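Glycosyl transferase (Staphylococcus aureus, PDB 5TZJ) belongs to the family 2 glycosyltransferases and binds uridine-diphosphate-N-acetylglucosamine in a pocket of its GT-A-type domain. Local coordinates at residues 18-23 and 51-56; 36-41 and 75-80; 87-92 and 179-184; 260-265 and 269-274. All coordinates share one frame; numbering follows the deposited sequence.

Contact 1: 18-23 and 51-56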
# COMPACT_ATOMS: atom_id res chain seq x y z
N GLU A 18 -5.03 15.13 18.04
CA GLU A 18 -6.28 14.80 17.35
C GLU A 18 -6.50 13.28 17.32
O GLU A 18 -7.59 12.80 17.64
CB GLU A 18 -6.31 15.39 15.94
CG GLU A 18 -5.57 16.72 15.79
CD GLU A 18 -6.27 17.93 16.42
OE1 GLU A 18 -5.80 19.05 16.16
OE2 GLU A 18 -7.28 17.78 17.17
N LEU A 19 -5.44 12.52 17.03
CA LEU A 19 -5.57 11.06 17.05
C LEU A 19 -5.95 10.55 18.44
O LEU A 19 -6.90 9.76 18.58
CB LEU A 19 -4.26 10.41 16.61
CG LEU A 19 -4.18 8.90 16.84
CD1 LEU A 19 -5.35 8.13 16.18
CD2 LEU A 19 -2.85 8.40 16.29
N LEU A 20 -5.19 10.94 19.47
CA LEU A 20 -5.44 10.41 20.80
C LEU A 20 -6.83 10.79 21.31
O LEU A 20 -7.45 9.99 22.01
CB LEU A 20 -4.35 10.89 21.77
CG LEU A 20 -2.92 10.47 21.38
CD1 LEU A 20 -1.87 11.33 22.10
CD2 LEU A 20 -2.69 9.00 21.64
N ASN A 21 -7.34 11.98 20.95
CA ASN A 21 -8.71 12.34 21.33
C ASN A 21 -9.71 11.40 20.66
O ASN A 21 -10.71 11.01 21.27
CB ASN A 21 -9.04 13.78 20.95
CG ASN A 21 -8.37 14.81 21.83
OD1 ASN A 21 -7.91 14.51 22.94
ND2 ASN A 21 -8.32 16.05 21.34
N SER A 22 -9.44 11.03 19.40
CA SER A 22 -10.38 10.16 18.68
C SER A 22 -10.37 8.75 19.26
O SER A 22 -11.41 8.08 19.29
CB SER A 22 -10.06 10.14 17.19
OG SER A 22 -9.08 9.16 16.89
N LEU A 23 -9.20 8.30 19.76
CA LEU A 23 -9.11 7.04 20.49
C LEU A 23 -9.82 7.13 21.85
O LEU A 23 -10.52 6.19 22.26
CB LEU A 23 -7.64 6.65 20.65
CG LEU A 23 -6.93 6.46 19.28
CD1 LEU A 23 -5.52 5.88 19.40
CD2 LEU A 23 -7.76 5.54 18.43
N GLU A 51 1.84 11.02 27.00
CA GLU A 51 1.69 10.59 28.39
C GLU A 51 0.51 11.23 29.11
O GLU A 51 0.10 10.73 30.16
CB GLU A 51 2.99 10.86 29.17
CG GLU A 51 3.99 9.76 28.89
CD GLU A 51 3.57 8.48 29.60
OE1 GLU A 51 3.81 7.40 29.00
OE2 GLU A 51 3.04 8.58 30.75
N LYS A 52 -0.04 12.33 28.58
CA LYS A 52 -1.25 12.86 29.19
C LYS A 52 -2.46 11.93 29.04
O LYS A 52 -3.47 12.15 29.72
CB LYS A 52 -1.58 14.24 28.60
CG LYS A 52 -0.41 15.25 28.61
CD LYS A 52 -0.85 16.59 28.01
CE LYS A 52 0.32 17.44 27.52
NZ LYS A 52 0.80 18.44 28.54
N TYR A 53 -2.38 10.88 28.20
CA TYR A 53 -3.48 9.94 27.98
C TYR A 53 -3.29 8.61 28.71
O TYR A 53 -4.14 7.71 28.55
CB TYR A 53 -3.65 9.69 26.47
CG TYR A 53 -4.15 10.92 25.75
CD1 TYR A 53 -3.26 11.92 25.37
CD2 TYR A 53 -5.53 11.11 25.48
CE1 TYR A 53 -3.68 13.06 24.73
CE2 TYR A 53 -5.98 12.26 24.82
CZ TYR A 53 -5.04 13.23 24.45
OH TYR A 53 -5.42 14.39 23.81
N ARG A 54 -2.22 8.48 29.51
CA ARG A 54 -1.88 7.27 30.28
C ARG A 54 -3.06 6.69 31.08
O ARG A 54 -3.27 5.47 31.11
CB ARG A 54 -0.71 7.62 31.21
CG ARG A 54 -0.36 6.63 32.32
CD ARG A 54 0.38 5.39 31.81
NE ARG A 54 1.55 5.70 30.97
CZ ARG A 54 2.15 4.80 30.20
NH1 ARG A 54 1.69 3.55 30.17
NH2 ARG A 54 3.19 5.13 29.44
N ASN A 55 -3.82 7.54 31.76
CA ASN A 55 -4.94 7.04 32.56
C ASN A 55 -6.25 7.13 31.81
O ASN A 55 -7.28 6.72 32.33
CB ASN A 55 -5.06 7.78 33.90
CG ASN A 55 -3.84 7.61 34.79
OD1 ASN A 55 -3.24 6.53 34.88
ND2 ASN A 55 -3.49 8.67 35.50
N LYS A 56 -6.23 7.67 30.59
CA LYS A 56 -7.43 7.76 29.77
C LYS A 56 -7.54 6.59 28.81
O LYS A 56 -8.64 6.08 28.56
CB LYS A 56 -7.41 9.09 29.01
CG LYS A 56 -8.75 9.56 28.52
CD LYS A 56 -8.56 10.80 27.66
CE LYS A 56 -9.71 11.78 27.85
NZ LYS A 56 -9.31 12.85 28.80
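L20 on helix 16-24 presses its CB against the ring of Y53, which stands on the turn that follows helix 46-51. Both pieces belong to the Rossmann-like half of the GT-A fold expected of a family 2 glycosyltransferase, where helices flank a central sheet. The ring is turned broadside to the leucine: L20 CB lies 3.5 Å from the centroid of the Y53 ring, only 8° off the ring normal, so the contact is a CH-pi interaction over the face. The CD1 branch of L20 reaches further along the same ring and settles at 3.6 Å from Y53 CD1, with CE1 just as near. N21, the next residue along the helix, deals with the same ring at its rim. Its OD1 is close to the ring plane and accepts the hydroxyl proton of Y53 OH over 2.6 Å. The bond is short, but the donor stands 45° out of the carbonyl plane of N21, above it and not on a lone pair. Y53 CG is anti to its carbonyl carbon (chi1 -67°), and this rotation carries the ring across to the helix. Two successive helical residues thus fix the ring, one by its face and one through its phenol oxygen. T17 of the helix and L59 of strand 59-63 also touch Y53. The ring springs from a type I turn spanning E51 to R54, and within that turn R54 NE donates to E51 OE2 at 3.3 Å, with the carboxylate oxygen almost exactly in the guanidinium plane.

Contact 2: 36-41 and 75-80. With UD1 (uridine-diphosphate-N-acetylglucosamine), chain C.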
# COMPACT_ATOMS: atom_id res chain seq x y z
N VAL A 36 -0.82 1.28 21.15
CA VAL A 36 0.60 0.96 21.19
C VAL A 36 1.32 2.01 20.38
O VAL A 36 1.25 2.03 19.14
CB VAL A 36 0.90 -0.45 20.67
CG1 VAL A 36 2.40 -0.79 20.92
CG2 VAL A 36 -0.06 -1.47 21.28
N VAL A 37 2.00 2.90 21.09
CA VAL A 37 2.69 4.02 20.51
C VAL A 37 4.17 3.69 20.54
O VAL A 37 4.74 3.48 21.63
CB VAL A 37 2.40 5.33 21.28
CG1 VAL A 37 3.25 6.50 20.70
CG2 VAL A 37 0.90 5.65 21.22
N VAL A 38 4.80 3.65 19.36
CA VAL A 38 6.24 3.54 19.27
C VAL A 38 6.79 4.80 18.61
O VAL A 38 6.48 5.11 17.45
CB VAL A 38 6.68 2.28 18.51
CG1 VAL A 38 8.25 2.21 18.50
CG2 VAL A 38 6.08 1.09 19.18
N ASP A 39 7.63 5.52 19.35
CA ASP A 39 8.12 6.81 18.89
C ASP A 39 9.48 6.61 18.22
O ASP A 39 10.41 6.06 18.83
CB ASP A 39 8.24 7.80 20.06
CG ASP A 39 8.76 9.15 19.61
OD1 ASP A 39 7.96 9.92 19.00
OD2 ASP A 39 9.96 9.41 19.83
N ASP A 40 9.59 7.06 16.99
CA ASP A 40 10.81 6.87 16.20
C ASP A 40 11.84 7.96 16.51
O ASP A 40 12.32 8.67 15.61
CB ASP A 40 10.47 6.83 14.72
CG ASP A 40 11.46 6.00 13.92
OD1 ASP A 40 12.51 5.61 14.51
OD2 ASP A 40 11.21 5.78 12.69
N CYS A 41 12.16 8.08 17.79
CA CYS A 41 13.20 8.99 18.29
C CYS A 41 12.87 10.45 17.97
O CYS A 41 13.66 11.17 17.37
CB CYS A 41 14.58 8.61 17.75
SG CYS A 41 15.91 9.27 18.83
N ARG A 75 6.37 0.24 13.61
CA ARG A 75 5.15 -0.57 13.61
C ARG A 75 5.47 -2.02 13.95
O ARG A 75 4.69 -2.69 14.67
CB ARG A 75 4.36 -0.48 12.29
CG ARG A 75 3.82 0.92 11.87
CD ARG A 75 3.21 0.84 10.43
NE ARG A 75 2.59 2.09 9.98
CZ ARG A 75 2.71 2.56 8.74
NH1 ARG A 75 3.46 1.88 7.88
NH2 ARG A 75 2.11 3.69 8.37
N ASN A 76 6.62 -2.52 13.47
CA ASN A 76 7.09 -3.87 13.82
C ASN A 76 7.30 -4.03 15.32
O ASN A 76 6.90 -5.04 15.91
CB ASN A 76 8.39 -4.18 13.09
CG ASN A 76 8.18 -4.37 11.59
OD1 ASN A 76 7.06 -4.62 11.16
ND2 ASN A 76 9.26 -4.32 10.81
N VAL A 77 7.95 -3.05 15.96
CA VAL A 77 8.13 -3.11 17.41
C VAL A 77 6.78 -3.14 18.10
O VAL A 77 6.56 -3.94 19.03
CB VAL A 77 8.97 -1.90 17.88
CG1 VAL A 77 9.08 -1.85 19.43
CG2 VAL A 77 10.31 -1.86 17.15
N ALA A 78 5.84 -2.31 17.62
CA ALA A 78 4.51 -2.28 18.22
C ALA A 78 3.78 -3.59 17.98
O ALA A 78 3.04 -4.06 18.86
CB ALA A 78 3.68 -1.13 17.63
N LEU A 79 3.90 -4.15 16.77
CA LEU A 79 3.16 -5.38 16.47
C LEU A 79 3.58 -6.51 17.41
O LEU A 79 2.73 -7.27 17.92
CB LEU A 79 3.37 -5.76 15.00
CG LEU A 79 2.59 -6.96 14.44
CD1 LEU A 79 1.10 -6.85 14.76
CD2 LEU A 79 2.86 -7.11 12.91
N LYS A 80 4.88 -6.59 17.73
CA LYS A 80 5.35 -7.60 18.68
C LYS A 80 4.76 -7.39 20.08
O LYS A 80 4.40 -8.36 20.74
CB LYS A 80 6.88 -7.60 18.72
CG LYS A 80 7.50 -8.48 17.64
CD LYS A 80 8.65 -7.80 16.90
CE LYS A 80 9.12 -8.64 15.70
NZ LYS A 80 9.75 -7.84 14.59
C1' UD1 C . 1.26 7.26 3.71
C2' UD1 C . 0.54 6.04 4.26
C3' UD1 C . 1.34 5.56 5.43
C4' UD1 C . 2.59 4.97 4.88
C5' UD1 C . 3.44 6.12 4.34
C6' UD1 C . 4.71 5.60 3.73
C7' UD1 C . -1.89 6.20 3.65
C8' UD1 C . -1.52 5.72 2.25
N2' UD1 C . -0.86 6.37 4.64
O1' UD1 C . 1.18 8.23 4.70
O3' UD1 C . 0.59 4.64 6.28
O4' UD1 C . 3.27 4.25 5.89
O5' UD1 C . 2.68 6.90 3.32
O6' UD1 C . 4.42 4.47 2.94
O7' UD1 C . -3.00 6.45 3.93
N1 UD1 C . 6.91 7.86 10.92
C2 UD1 C . 7.87 7.10 11.78
N3 UD1 C . 9.35 7.24 11.57
C4 UD1 C . 9.83 8.10 10.50
C5 UD1 C . 8.86 8.83 9.62
C6 UD1 C . 7.40 8.70 9.84
O2 UD1 C . 7.46 6.41 12.63
O4 UD1 C . 11.00 8.21 10.33
C1B UD1 C . 5.50 7.65 11.12
C2B UD1 C . 4.61 9.02 11.12
O2' UD1 C . 4.68 9.64 12.46
C3B UD1 C . 3.40 8.61 10.76
C4B UD1 C . 3.61 7.38 9.84
O4B UD1 C . 5.06 6.93 10.10
O3B UD1 C . 2.61 8.10 11.93
C5B UD1 C . 3.49 7.65 8.45
O5B UD1 C . 4.41 8.63 8.07
PA UD1 C . 3.80 9.92 7.23
O1A UD1 C . 4.83 11.02 7.16
O2A UD1 C . 2.51 10.39 7.87
O3A UD1 C . 3.47 9.27 5.73
PB UD1 C . 2.16 9.56 4.76
O1B UD1 C . 1.31 10.72 5.21
O2B UD1 C . 2.85 9.92 3.46
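A78 meets V36 and V38 where helix 72-81 lies on strand 33-39, a helix-on-parallel-sheet layer of the Rossmann-like half of a GT-A fold. The segment axes approach to 7.9 Å and their directions differ by 146°, so strand and helix run roughly antiparallel. Packing is tightest at the small A78 side chain, whose CB touches V36 CG1 at 3.5 Å and V38 CG2 at 3.6 Å. The two valines offer different branches: CG1 of V36 is anti to its own N (chi1 -172°), whereas the CG2 of V38 that reaches A78 is anti to the carbonyl carbon. I6 of strand 3-9 also touches A78. The contact slackens at the partly exposed V77, where V38 CG2 and V77 CG1 are 4.2 Å apart. Beyond this apolar patch both segments turn polar and reach uridine-diphosphate-N-acetylglucosamine. R75 extends its chain to the sugar: NH2 donates to O4' at 2.8 Å and more weakly to O3', which lies near the guanidinium plane. Salt bridges to D91 and E177 give that guanidinium further partners. At the strand's C-terminal end D40 turns to the base instead, and S68 N holds its OD1. The other carboxylate oxygen, D40 OD2, accepts from N3 of the uracil at 2.6 Å, with an N-H...O angle of 164°.

Contact 3: 87-92 and 179-184. With UD1 (uridine-diphosphate-N-acetylglucosamine), chain C.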
# COMPACT_ATOMS: atom_id res chain seq x y z
N VAL A 87 -5.28 -6.03 14.98
CA VAL A 87 -4.59 -4.76 15.02
C VAL A 87 -5.20 -3.78 14.03
O VAL A 87 -5.71 -4.14 12.95
CB VAL A 87 -3.07 -4.87 14.79
CG1 VAL A 87 -2.42 -5.75 15.87
CG2 VAL A 87 -2.74 -5.39 13.41
N LEU A 88 -5.12 -2.50 14.40
CA LEU A 88 -5.45 -1.38 13.51
C LEU A 88 -4.27 -0.43 13.52
O LEU A 88 -3.86 0.03 14.59
CB LEU A 88 -6.70 -0.65 13.97
CG LEU A 88 -6.99 0.69 13.28
CD1 LEU A 88 -7.24 0.54 11.77
CD2 LEU A 88 -8.22 1.34 14.00
N PHE A 89 -3.73 -0.15 12.34
CA PHE A 89 -2.65 0.82 12.20
C PHE A 89 -3.22 2.20 11.89
O PHE A 89 -3.96 2.37 10.91
CB PHE A 89 -1.67 0.40 11.09
CG PHE A 89 -1.00 -0.92 11.34
CD1 PHE A 89 0.18 -0.99 12.14
CD2 PHE A 89 -1.56 -2.08 10.86
CE1 PHE A 89 0.79 -2.22 12.37
CE2 PHE A 89 -0.94 -3.31 11.08
CZ PHE A 89 0.23 -3.38 11.84
N VAL A 90 -2.88 3.19 12.70
CA VAL A 90 -3.27 4.56 12.44
C VAL A 90 -2.03 5.43 12.49
O VAL A 90 -1.29 5.40 13.48
CB VAL A 90 -4.28 5.08 13.47
CG1 VAL A 90 -4.77 6.47 13.02
CG2 VAL A 90 -5.39 4.09 13.63
N ASP A 91 -1.87 6.26 11.48
CA ASP A 91 -0.73 7.17 11.45
C ASP A 91 -0.98 8.40 12.31
O ASP A 91 -2.13 8.80 12.57
CB ASP A 91 -0.42 7.58 10.03
CG ASP A 91 0.14 6.43 9.24
OD1 ASP A 91 0.62 5.45 9.89
OD2 ASP A 91 0.11 6.52 8.00
N SER A 92 0.13 8.97 12.79
CA SER A 92 0.08 9.93 13.89
C SER A 92 -0.68 11.20 13.52
O SER A 92 -1.17 11.90 14.41
CB SER A 92 1.50 10.26 14.34
OG SER A 92 2.25 10.85 13.30
N GLN A 179 3.23 -1.80 0.94
CA GLN A 179 2.64 -2.55 -0.16
C GLN A 179 2.89 -4.04 0.02
O GLN A 179 1.99 -4.86 -0.18
CB GLN A 179 3.20 -2.07 -1.49
CG GLN A 179 2.72 -0.62 -1.80
CD GLN A 179 3.02 -0.21 -3.22
OE1 GLN A 179 3.02 -1.05 -4.15
NE2 GLN A 179 3.24 1.07 -3.42
N LEU A 180 4.12 -4.40 0.44
CA LEU A 180 4.45 -5.81 0.62
C LEU A 180 3.70 -6.38 1.82
O LEU A 180 3.13 -7.47 1.75
CB LEU A 180 5.98 -5.95 0.79
CG LEU A 180 6.60 -7.34 1.09
CD1 LEU A 180 6.20 -8.31 -0.03
CD2 LEU A 180 8.14 -7.29 1.29
N PHE A 181 3.66 -5.62 2.92
CA PHE A 181 2.96 -6.03 4.13
C PHE A 181 1.51 -6.37 3.84
O PHE A 181 1.02 -7.45 4.21
CB PHE A 181 3.05 -4.91 5.16
CG PHE A 181 2.28 -5.19 6.46
CD1 PHE A 181 2.92 -5.84 7.52
CD2 PHE A 181 0.97 -4.79 6.62
CE1 PHE A 181 2.25 -6.11 8.73
CE2 PHE A 181 0.24 -5.07 7.84
CZ PHE A 181 0.91 -5.72 8.90
N THR A 182 0.80 -5.47 3.19
CA THR A 182 -0.62 -5.70 2.97
C THR A 182 -0.85 -6.76 1.89
O THR A 182 -1.80 -7.53 1.99
CB THR A 182 -1.30 -4.38 2.61
OG1 THR A 182 -1.26 -3.51 3.77
CG2 THR A 182 -2.78 -4.62 2.14
N MET A 183 0.03 -6.84 0.88
CA MET A 183 -0.14 -7.90 -0.11
C MET A 183 0.04 -9.27 0.52
O MET A 183 -0.73 -10.21 0.23
CB MET A 183 0.85 -7.73 -1.29
CG MET A 183 0.38 -6.77 -2.35
SD MET A 183 -1.14 -7.28 -3.24
CE MET A 183 -0.82 -9.02 -3.54
N LYS A 184 1.04 -9.41 1.40
CA LYS A 184 1.20 -10.63 2.19
C LYS A 184 -0.05 -10.92 3.01
O LYS A 184 -0.51 -12.07 3.08
CB LYS A 184 2.42 -10.51 3.13
CG LYS A 184 3.81 -10.74 2.50
CD LYS A 184 4.95 -10.47 3.52
CE LYS A 184 6.37 -10.71 2.93
NZ LYS A 184 7.51 -10.38 3.86
C1' UD1 C . 1.26 7.26 3.71
C2' UD1 C . 0.54 6.04 4.26
C3' UD1 C . 1.34 5.56 5.43
C4' UD1 C . 2.59 4.97 4.88
C5' UD1 C . 3.44 6.12 4.34
C6' UD1 C . 4.71 5.60 3.73
C7' UD1 C . -1.89 6.20 3.65
C8' UD1 C . -1.52 5.72 2.25
N2' UD1 C . -0.86 6.37 4.64
O1' UD1 C . 1.18 8.23 4.70
O3' UD1 C . 0.59 4.64 6.28
O4' UD1 C . 3.27 4.25 5.89
O5' UD1 C . 2.68 6.90 3.32
O6' UD1 C . 4.42 4.47 2.94
O7' UD1 C . -3.00 6.45 3.93
N1 UD1 C . 6.91 7.86 10.92
C2 UD1 C . 7.87 7.10 11.78
N3 UD1 C . 9.35 7.24 11.57
C4 UD1 C . 9.83 8.10 10.50
C5 UD1 C . 8.86 8.83 9.62
C6 UD1 C . 7.40 8.70 9.84
O2 UD1 C . 7.46 6.41 12.63
O4 UD1 C . 11.00 8.21 10.33
C1B UD1 C . 5.50 7.65 11.12
C2B UD1 C . 4.61 9.02 11.12
O2' UD1 C . 4.68 9.64 12.46
C3B UD1 C . 3.40 8.61 10.76
C4B UD1 C . 3.61 7.38 9.84
O4B UD1 C . 5.06 6.93 10.10
O3B UD1 C . 2.61 8.10 11.93
C5B UD1 C . 3.49 7.65 8.45
O5B UD1 C . 4.41 8.63 8.07
PA UD1 C . 3.80 9.92 7.23
O1A UD1 C . 4.83 11.02 7.16
O2A UD1 C . 2.51 10.39 7.87
O3A UD1 C . 3.47 9.27 5.73
PB UD1 C . 2.16 9.56 4.76
O1B UD1 C . 1.31 10.72 5.21
O2B UD1 C . 2.85 9.92 3.46
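D91 OD2, two residues beyond the F89 that meets F181, takes the short hydrogen bond of this region: hydroxyl O3' of uridine-diphosphate-N-acetylglucosamine donates to it over 2.6 Å. The next residue holds the ribose twice. S92 N donates to ribose O3B at 2.8 Å in a nearly straight bond, 169° at the hydrogen. S92 OG lies 2.8 Å from ribose O2', and either hydroxyl could give the proton; chi1 of 62° tucks this oxygen between N and the carbonyl carbon, and S12 OG is a further partner. D91 and S92 open a D-S-D sequence just after strand 86-89, consistent with the DXD motif of GT-A glycosyltransferases. The apolar side of the same segment faces helix 177-188. F89 reaches out from the strand and F181 from the helix, and the rings meet between them, F89 CE2 lying 3.7 Å from F181 CZ. Their planes stand 88° apart with centroids separated by 5.5 Å, an oblique meeting. F169 joins both rings, stacked on F181 and edge-to-face with F89, while Y157 meets F181 edge-to-face.

Contact 4: 260-265 and 269-274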
# COMPACT_ATOMS: atom_id res chain seq x y z
N ASN A 260 4.74 5.14 -13.59
CA ASN A 260 3.93 5.75 -14.68
C ASN A 260 4.56 7.03 -15.25
O ASN A 260 4.60 8.06 -14.58
CB ASN A 260 2.51 6.11 -14.21
CG ASN A 260 1.59 6.53 -15.43
OD1 ASN A 260 1.66 7.63 -15.88
ND2 ASN A 260 0.86 5.60 -16.00
N GLY A 261 5.05 7.00 -16.49
CA GLY A 261 5.61 8.21 -17.05
C GLY A 261 7.04 8.53 -16.62
O GLY A 261 7.50 9.62 -16.91
N PHE A 262 7.76 7.63 -15.95
CA PHE A 262 9.07 8.03 -15.38
C PHE A 262 10.05 8.45 -16.49
O PHE A 262 10.88 9.34 -16.28
CB PHE A 262 9.68 6.89 -14.51
CG PHE A 262 10.48 5.89 -15.30
CD1 PHE A 262 11.82 6.12 -15.60
CD2 PHE A 262 9.86 4.74 -15.82
CE1 PHE A 262 12.54 5.21 -16.36
CE2 PHE A 262 10.55 3.83 -16.57
CZ PHE A 262 11.91 4.07 -16.86
N SER A 263 9.93 7.85 -17.68
CA SER A 263 10.82 8.22 -18.79
C SER A 263 10.50 9.59 -19.37
O SER A 263 11.36 10.18 -20.06
CB SER A 263 10.83 7.11 -19.86
OG SER A 263 9.65 7.01 -20.68
N LEU A 264 9.34 10.16 -19.05
CA LEU A 264 9.04 11.54 -19.45
C LEU A 264 9.50 12.54 -18.38
O LEU A 264 9.78 13.70 -18.72
CB LEU A 264 7.54 11.74 -19.66
CG LEU A 264 6.97 10.65 -20.60
CD1 LEU A 264 5.47 10.72 -20.76
CD2 LEU A 264 7.64 10.89 -21.91
N LYS A 265 9.53 12.13 -17.12
CA LYS A 265 9.74 13.06 -16.01
C LYS A 265 11.15 13.04 -15.42
O LYS A 265 11.64 14.08 -14.96
CB LYS A 265 8.77 12.75 -14.85
CG LYS A 265 7.30 12.63 -15.24
CD LYS A 265 6.64 11.54 -14.36
CE LYS A 265 5.14 11.58 -14.48
NZ LYS A 265 4.70 12.93 -14.11
N GLU A 269 19.71 11.64 -17.62
CA GLU A 269 20.94 10.99 -17.16
C GLU A 269 20.72 10.09 -15.95
O GLU A 269 21.60 9.28 -15.65
CB GLU A 269 22.00 12.05 -16.85
CG GLU A 269 21.61 12.98 -15.71
CD GLU A 269 20.80 14.22 -16.15
OE1 GLU A 269 20.57 15.10 -15.28
OE2 GLU A 269 20.40 14.33 -17.32
N GLU A 270 19.55 10.15 -15.30
CA GLU A 270 19.15 9.25 -14.24
C GLU A 270 18.37 8.05 -14.71
O GLU A 270 18.21 7.10 -13.93
CB GLU A 270 18.31 9.99 -13.19
CG GLU A 270 19.13 11.04 -12.43
CD GLU A 270 18.34 11.80 -11.37
OE1 GLU A 270 18.71 12.96 -11.08
OE2 GLU A 270 17.35 11.26 -10.84
N GLN A 271 17.87 8.04 -15.96
CA GLN A 271 16.94 7.00 -16.36
C GLN A 271 17.58 5.62 -16.44
O GLN A 271 16.86 4.64 -16.24
CB GLN A 271 16.25 7.32 -17.72
CG GLN A 271 15.28 8.56 -17.58
CD GLN A 271 14.53 8.92 -18.87
OE1 GLN A 271 14.49 8.14 -19.83
NE2 GLN A 271 13.97 10.13 -18.91
N PRO A 272 18.87 5.46 -16.77
CA PRO A 272 19.42 4.09 -16.72
C PRO A 272 19.36 3.47 -15.33
O PRO A 272 19.24 2.24 -15.22
CB PRO A 272 20.86 4.26 -17.22
CG PRO A 272 20.74 5.43 -18.13
CD PRO A 272 19.81 6.38 -17.43
N GLN A 273 19.47 4.26 -14.27
CA GLN A 273 19.26 3.69 -12.94
C GLN A 273 17.83 3.18 -12.79
O GLN A 273 17.59 2.13 -12.18
CB GLN A 273 19.53 4.72 -11.85
CG GLN A 273 20.91 5.24 -11.77
CD GLN A 273 20.96 6.48 -10.85
OE1 GLN A 273 20.40 6.48 -9.73
NE2 GLN A 273 21.61 7.53 -11.34
N TRP A 274 16.88 3.94 -13.31
CA TRP A 274 15.47 3.54 -13.23
C TRP A 274 15.21 2.25 -14.03
O TRP A 274 14.54 1.34 -13.54
CB TRP A 274 14.55 4.68 -13.73
CG TRP A 274 14.39 5.77 -12.72
CD1 TRP A 274 15.35 6.66 -12.30
CD2 TRP A 274 13.21 6.05 -11.94
NE1 TRP A 274 14.84 7.50 -11.33
CE2 TRP A 274 13.53 7.15 -11.09
CE3 TRP A 274 11.92 5.49 -11.88
CZ2 TRP A 274 12.60 7.71 -10.20
CZ3 TRP A 274 10.96 6.07 -11.00
CH2 TRP A 274 11.33 7.16 -10.17
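F262 and W274 bring the short helix 262-265 against the first turn of helix 271-282, and the phenylalanine can be followed outward atom by atom. Its CB sits beside the six-membered ring of the indole, 3.7 Å from W274 CE3. CG is equally close, with F262 CG at 3.7 Å from W274 CE3. The ring then runs back toward the tryptophan's own backbone: F262 CD1 reaches W274 CB at 3.6 Å, and F262 CE1 comes to 3.4 Å from the same CB. At the tip contact is fading, F262 CZ being 4.1 Å from W274 CB. The two side chains therefore run past one another head to tail. Their planes are 10° from parallel, yet the centroid of the F262 ring is 5.4 Å from that of the W274 six-membered ring, so overlap is slight. F262 CG lies between N and the carbonyl carbon (chi1 86°), which sends the ring across to W274. A polar link lies alongside. The extended chain of Q271 brings NE2 to 2.9 Å from S263 O, a weak hydrogen bond by its angle of 124°; V266 O also accepts from that nitrogen, and R313 holds OE1. G261 occupies the N-cap position of the short helix, with E316 receiving its N-H and also bonding S263 OG. Around this pair of consecutive helices in the linker region, F262 reaches I309 and Y312 of helix 309-321 as well as I275 and L278 further along helix 271-282, whereas W274 leans on P218 and Y222 of helix 218-233.

From the N terminus, helix 16-24 opens contact 1 and strand 33-39 opens contact 2 before the turn at 51-56 closes the first; helix 72-81 then closes the second, so the two loops cross. Contact 1 thereby ties helix 16-24 to the turn after helix 46-51, and contact 2 ties helix 72-81 to the sheet. Contact 3 follows on strand 86-89 and closes the longest loop, 86 residues, joining the sheet to helix 177-188. Both predecessors touch it: L19 packs on V90, and L79 meets V87. Contacts 2 and 3 also share the bound ligand. Contact 4 is local, bridging three residues between consecutive helices of the linker domain, about 11 Å from contact 3 at the nearest atoms.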